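Local coordinates for DUF1460 domain-containing protein (PDB 2IM9) that is of unknown function but belongs to the N-acetylmuramoyl-L-alanine amidase-like family of the papain-like peptidase clan, and so may act on cell-wall peptides, at residues A[103-108]-A[112-117]; A[122-127]-A[142-147]. All coordinates share one frame; numbering follows the deposited sequence.

Interaction 1 of 2, residues A[103-108]-A[112-117]; sequences LSLALA and ESFQEC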
loop_
_atom_site.group_PDB
_atom_site.type_symbol
_atom_site.label_atom_id
_atom_site.label_comp_id
_atom_site.label_asym_id
_atom_site.label_seq_id
_atom_site.Cartn_x
_atom_site.Cartn_y
_atom_site.Cartn_z
ATOM N N LEU A 103 -8.627 1.290 3.257
ATOM C CA LEU A 103 -8.420 1.495 4.690
ATOM C C LEU A 103 -9.042 2.796 5.177
ATOM O O LEU A 103 -9.730 2.807 6.201
ATOM C CB LEU A 103 -6.931 1.462 5.049
ATOM C CG LEU A 103 -6.282 0.081 4.980
ATOM C CD1 LEU A 103 -4.783 0.212 5.287
ATOM C CD2 LEU A 103 -6.980 -0.916 5.916
ATOM N N SER A 104 -8.817 3.880 4.440
ATOM C CA SER A 104 -9.344 5.186 4.840
ATOM C C SER A 104 -10.871 5.228 4.784
ATOM O O SER A 104 -11.486 5.838 5.656
ATOM C CB SER A 104 -8.717 6.311 4.013
ATOM O OG SER A 104 -7.301 6.289 4.148
ATOM N N LEU A 105 -11.485 4.582 3.792
ATOM C CA LEU A 105 -12.959 4.463 3.757
ATOM C C LEU A 105 -13.453 3.637 4.951
ATOM O O LEU A 105 -14.444 3.990 5.591
ATOM C CB LEU A 105 -13.455 3.824 2.447
ATOM C CG LEU A 105 -13.356 4.710 1.193
ATOM C CD1 LEU A 105 -13.407 3.877 -0.079
ATOM C CD2 LEU A 105 -14.473 5.771 1.207
ATOM N N ALA A 106 -12.749 2.548 5.252
ATOM C CA ALA A 106 -13.190 1.657 6.327
ATOM C C ALA A 106 -13.092 2.324 7.686
ATOM O O ALA A 106 -13.896 2.045 8.575
ATOM C CB ALA A 106 -12.390 0.343 6.313
ATOM N N LEU A 107 -12.103 3.197 7.850
ATOM C CA LEU A 107 -11.867 3.871 9.113
ATOM C C LEU A 107 -12.801 5.041 9.382
ATOM O O LEU A 107 -12.927 5.458 10.534
ATOM C CB LEU A 107 -10.435 4.387 9.158
ATOM C CG LEU A 107 -9.339 3.344 9.333
ATOM C CD1 LEU A 107 -8.024 4.076 9.182
ATOM C CD2 LEU A 107 -9.450 2.677 10.699
ATOM N N ALA A 108 -13.450 5.539 8.333
ATOM C CA ALA A 108 -14.244 6.766 8.394
ATOM C C ALA A 108 -15.722 6.470 8.267
ATOM O O ALA A 108 -16.092 5.353 7.930
ATOM C CB ALA A 108 -13.801 7.708 7.277
ATOM N N GLU A 112 -16.128 13.530 4.493
ATOM C CA GLU A 112 -15.224 14.465 5.181
ATOM C C GLU A 112 -14.177 13.741 6.049
ATOM O O GLU A 112 -12.986 14.085 6.043
ATOM C CB GLU A 112 -16.041 15.440 6.041
ATOM C CG GLU A 112 -16.992 16.338 5.228
ATOM C CD GLU A 112 -18.374 15.727 4.865
ATOM O OE1 GLU A 112 -18.683 14.540 5.160
ATOM O OE2 GLU A 112 -19.167 16.482 4.250
ATOM N N SER A 113 -14.616 12.725 6.786
ATOM C CA SER A 113 -13.683 12.001 7.654
ATOM C C SER A 113 -12.786 11.111 6.788
ATOM O O SER A 113 -11.624 10.905 7.126
ATOM C CB SER A 113 -14.412 11.212 8.758
ATOM O OG SER A 113 -15.400 10.365 8.194
ATOM N N PHE A 114 -13.315 10.596 5.669
ATOM C CA PHE A 114 -12.474 9.827 4.718
ATOM C C PHE A 114 -11.315 10.687 4.201
ATOM O O PHE A 114 -10.156 10.243 4.138
ATOM C CB PHE A 114 -13.295 9.300 3.533
ATOM C CG PHE A 114 -12.461 9.006 2.301
ATOM C CD1 PHE A 114 -11.706 7.840 2.230
ATOM C CD2 PHE A 114 -12.403 9.908 1.243
ATOM C CE1 PHE A 114 -10.913 7.556 1.114
ATOM C CE2 PHE A 114 -11.615 9.624 0.116
ATOM C CZ PHE A 114 -10.885 8.439 0.062
ATOM N N GLN A 115 -11.630 11.915 3.810
ATOM C CA GLN A 115 -10.604 12.821 3.309
ATOM C C GLN A 115 -9.496 13.003 4.340
ATOM O O GLN A 115 -8.302 12.921 4.024
ATOM C CB GLN A 115 -11.246 14.160 2.953
ATOM C CG GLN A 115 -11.967 14.121 1.637
ATOM C CD GLN A 115 -12.879 15.301 1.414
ATOM O OE1 GLN A 115 -13.187 16.053 2.340
ATOM N NE2 GLN A 115 -13.354 15.444 0.190
ATOM N N GLU A 116 -9.891 13.175 5.599
ATOM C CA GLU A 116 -8.942 13.401 6.676
ATOM C C GLU A 116 -8.107 12.140 6.940
ATOM O O GLU A 116 -6.883 12.204 7.094
ATOM C CB GLU A 116 -9.705 13.797 7.935
ATOM C CG GLU A 116 -8.815 14.349 9.022
ATOM N N CYS A 117 -8.778 10.995 6.982
ATOM C CA CYS A 117 -8.116 9.714 7.212
ATOM C C CYS A 117 -7.120 9.417 6.093
ATOM O O CYS A 117 -6.005 8.938 6.338
ATOM C CB CYS A 117 -9.142 8.580 7.296
ATOM S SG CYS A 117 -10.146 8.518 8.812
#
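F114 reaches across to the end of helix 95-107 and lays its ring against L105 and S104. L105 CD2 approaches the ring obliquely, in an off-centre CH-pi contact, 4.1 Å from the centroid of the F114 ring and 30° from the ring normal; the nearest pair is L105 CD2 to F114 CD1 at 3.6 Å. The backbone itself meets the ring edge in plane, S104 C standing 3.7 Å from F114 CD1. With its CG anti to the backbone N (chi1 157°), F114 throws the ring across toward helix 95-107.

Beside the ring, the methyl of A108 sits against the backbone of helix 111-122, A108 CB lying 3.3 Å from F114 N, and against the hydroxyl of S113. In the conformer given here, of two modelled, C117 SG touches A108 CB (4.0 Å) and L107 CB (4.2 Å). No hydrogen bond crosses between the segments: S104 OG turns back to N100 O in its own helix, and S113 OG is hydrogen-bonded to S110 OG and to the backbone N of N109.

Further out, I38 of helix 27-45 touches both L105 and F114, and C117 is tied to C327 by a disulfide that fastens the chain's C-terminal tail here. The axes of 103-107 and 112-117 come to 8.2 Å with their directions 134° apart, a buried, splayed pair of consecutive helices joined by a short turn.

Interaction 2 of 2, residues A[122-127]-A[142-147]; sequences RYKNGK and NNYNQK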
loop_
_atom_site.group_PDB
_atom_site.type_symbol
_atom_site.label_atom_id
_atom_site.label_comp_id
_atom_site.label_asym_id
_atom_site.label_seq_id
_atom_site.Cartn_x
_atom_site.Cartn_y
_atom_site.Cartn_z
ATOM N N ARG A 122 -1.698 8.684 3.871
ATOM C CA ARG A 122 -0.851 8.858 2.687
ATOM C C ARG A 122 0.382 9.691 2.951
ATOM O O ARG A 122 1.394 9.504 2.274
ATOM C CB ARG A 122 -1.622 9.527 1.545
ATOM C CG ARG A 122 -2.633 8.639 0.865
ATOM C CD ARG A 122 -3.152 9.385 -0.391
ATOM N NE ARG A 122 -2.123 9.427 -1.433
ATOM C CZ ARG A 122 -1.889 10.476 -2.218
ATOM N NH1 ARG A 122 -2.607 11.598 -2.072
ATOM N NH2 ARG A 122 -0.928 10.409 -3.144
ATOM N N TYR A 123 0.291 10.603 3.925
ATOM C CA TYR A 123 1.354 11.575 4.203
ATOM C C TYR A 123 1.777 11.534 5.657
ATOM O O TYR A 123 0.950 11.408 6.544
ATOM C CB TYR A 123 0.891 12.999 3.897
ATOM C CG TYR A 123 0.499 13.200 2.455
ATOM C CD1 TYR A 123 1.452 13.535 1.491
ATOM C CD2 TYR A 123 -0.823 13.057 2.060
ATOM C CE1 TYR A 123 1.089 13.709 0.147
ATOM C CE2 TYR A 123 -1.205 13.224 0.738
ATOM C CZ TYR A 123 -0.245 13.537 -0.210
ATOM O OH TYR A 123 -0.646 13.713 -1.507
ATOM N N LYS A 124 3.068 11.690 5.891
ATOM C CA LYS A 124 3.590 11.843 7.251
ATOM C C LYS A 124 2.912 13.019 7.973
ATOM O O LYS A 124 2.945 14.157 7.490
ATOM C CB LYS A 124 5.106 12.041 7.192
ATOM C CG LYS A 124 5.777 12.076 8.540
ATOM C CD LYS A 124 7.210 12.552 8.428
ATOM C CE LYS A 124 7.810 12.800 9.814
ATOM N NZ LYS A 124 9.271 13.142 9.706
ATOM N N ASN A 125 2.300 12.727 9.130
ATOM C CA ASN A 125 1.526 13.704 9.926
ATOM C C ASN A 125 0.415 14.442 9.187
ATOM O O ASN A 125 -0.018 15.536 9.613
ATOM C CB ASN A 125 2.449 14.710 10.626
ATOM C CG ASN A 125 3.518 14.033 11.459
ATOM O OD1 ASN A 125 3.227 13.116 12.236
ATOM N ND2 ASN A 125 4.770 14.463 11.281
ATOM N N GLY A 126 -0.062 13.847 8.091
ATOM C CA GLY A 126 -1.129 14.447 7.294
ATOM C C GLY A 126 -0.767 15.770 6.636
ATOM O O GLY A 126 -1.647 16.538 6.239
ATOM N N LYS A 127 0.528 16.042 6.513
ATOM C CA LYS A 127 0.972 17.292 5.887
ATOM C C LYS A 127 1.247 17.028 4.408
ATOM O O LYS A 127 2.201 16.329 4.054
ATOM C CB LYS A 127 2.205 17.834 6.610
ATOM C CG LYS A 127 1.951 18.151 8.096
ATOM C CD LYS A 127 3.201 18.718 8.762
ATOM C CE LYS A 127 2.888 19.312 10.145
ATOM N NZ LYS A 127 3.150 18.380 11.294
ATOM N N ASN A 142 4.531 1.648 6.528
ATOM C CA ASN A 142 4.435 0.762 7.695
ATOM C C ASN A 142 4.845 1.516 8.968
ATOM O O ASN A 142 4.132 1.488 9.976
ATOM C CB ASN A 142 5.353 -0.450 7.544
ATOM C CG ASN A 142 4.831 -1.484 6.568
ATOM O OD1 ASN A 142 3.723 -1.376 6.035
ATOM N ND2 ASN A 142 5.626 -2.522 6.352
ATOM N N ASN A 143 5.995 2.179 8.923
ATOM C CA ASN A 143 6.536 2.837 10.118
ATOM C C ASN A 143 5.568 3.864 10.711
ATOM O O ASN A 143 5.199 3.784 11.896
ATOM C CB ASN A 143 7.884 3.480 9.776
ATOM C CG ASN A 143 8.452 4.272 10.925
ATOM O OD1 ASN A 143 8.784 3.717 11.964
ATOM N ND2 ASN A 143 8.542 5.589 10.748
ATOM N N TYR A 144 5.132 4.795 9.873
ATOM C CA TYR A 144 4.268 5.881 10.333
ATOM C C TYR A 144 2.877 5.410 10.719
ATOM O O TYR A 144 2.309 5.900 11.709
ATOM C CB TYR A 144 4.224 7.038 9.326
ATOM C CG TYR A 144 5.523 7.808 9.277
ATOM C CD1 TYR A 144 6.072 8.357 10.438
ATOM C CD2 TYR A 144 6.212 7.978 8.080
ATOM C CE1 TYR A 144 7.277 9.048 10.410
ATOM C CE2 TYR A 144 7.421 8.667 8.039
ATOM C CZ TYR A 144 7.945 9.199 9.210
ATOM O OH TYR A 144 9.127 9.889 9.187
ATOM N N ASN A 145 2.325 4.455 9.972
ATOM C CA ASN A 145 0.976 3.991 10.283
ATOM C C ASN A 145 0.934 3.050 11.490
ATOM O O ASN A 145 -0.094 2.945 12.156
ATOM C CB ASN A 145 0.263 3.454 9.028
ATOM C CG ASN A 145 -0.135 4.573 8.076
ATOM O OD1 ASN A 145 -0.840 5.508 8.462
ATOM N ND2 ASN A 145 0.327 4.496 6.823
ATOM N N GLN A 146 2.059 2.406 11.789
ATOM C CA GLN A 146 2.187 1.641 13.027
ATOM C C GLN A 146 2.329 2.602 14.197
ATOM O O GLN A 146 1.633 2.454 15.218
ATOM C CB GLN A 146 3.375 0.681 12.974
ATOM C CG GLN A 146 3.121 -0.576 12.149
ATOM C CD GLN A 146 4.409 -1.285 11.723
ATOM O OE1 GLN A 146 4.392 -2.186 10.860
ATOM N NE2 GLN A 146 5.532 -0.867 12.296
ATOM N N LYS A 147 3.197 3.600 14.033
ATOM C CA LYS A 147 3.470 4.572 15.109
ATOM C C LYS A 147 2.206 5.292 15.565
ATOM O O LYS A 147 2.015 5.520 16.769
ATOM C CB LYS A 147 4.596 5.551 14.720
ATOM C CG LYS A 147 5.985 4.891 14.658
ATOM C CD LYS A 147 6.878 5.202 15.864
ATOM C CE LYS A 147 8.181 4.377 15.837
ATOM N NZ LYS A 147 9.026 4.586 14.605
#
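K124 runs obliquely over one face of the Y144 ring toward its hydroxyl. This is the close-packed part of the contact, and it holds for the Y144 conformer given here, one of two modelled: K124 CG sits 3.8 Å from the centroid of the Y144 ring, only 15° from the ring normal, in a CH-pi contact. Because CG is anti to the backbone N (chi1 -174°) and the later torsions are all extended, the lysine carries its methylenes outward past the ring, with K124 CD 3.5 Å from Y144 CZ. K124 CE then meets Y144 OH at 3.3 Å. On the opposite face of the ring stands N143 ND2 from the same helix, 3.6 Å above the plane and offset toward the rim, so the ring is held between an amide and a lysine chain.

The outer end is looser. K124 NZ gives Y144 OH a weak hydrogen bond of 3.3 Å, and both residues are partly exposed. Nearby, K147 NZ donates to N143 OD1 at 2.8 Å, tilted 18° from the carbonyl plane; this bond probably steadies the amide behind the ring. The two segments bury just 131 Å² between them, and the contact is essentially this single pair.

The loop that presents K124 follows helix 111-122 and is bonded through its backbone to N132, while Y144 also touches N134 in the same connection. Helix 137-147 also packs on strand 151-153, N145 and Q146 meeting L151, and the lysine-tyrosine pair joins the loop after helix 111-122 to helix 137-147 at the surface.

Overall arrangement
Interaction 1 comes first along the chain and closes before interaction 2 opens, and both belong to the amidase-like domain. Their centres are 14 Å apart and their nearest atoms about 5 Å, without touching. Helix 111-122 connects them: its first half packs on helix 95-107 in interaction 1; it ends at R122, and the loop that follows meets helix 137-147 through K124 in interaction 2. The three helices thus follow one another in sequence, and the last precedes strand 151-153, which pairs with strand 311-317 of the antiparallel sheet. A buried, disulfide-bearing helix pair is followed by a small surface contact, carrying the chain from the helical part toward the sheet.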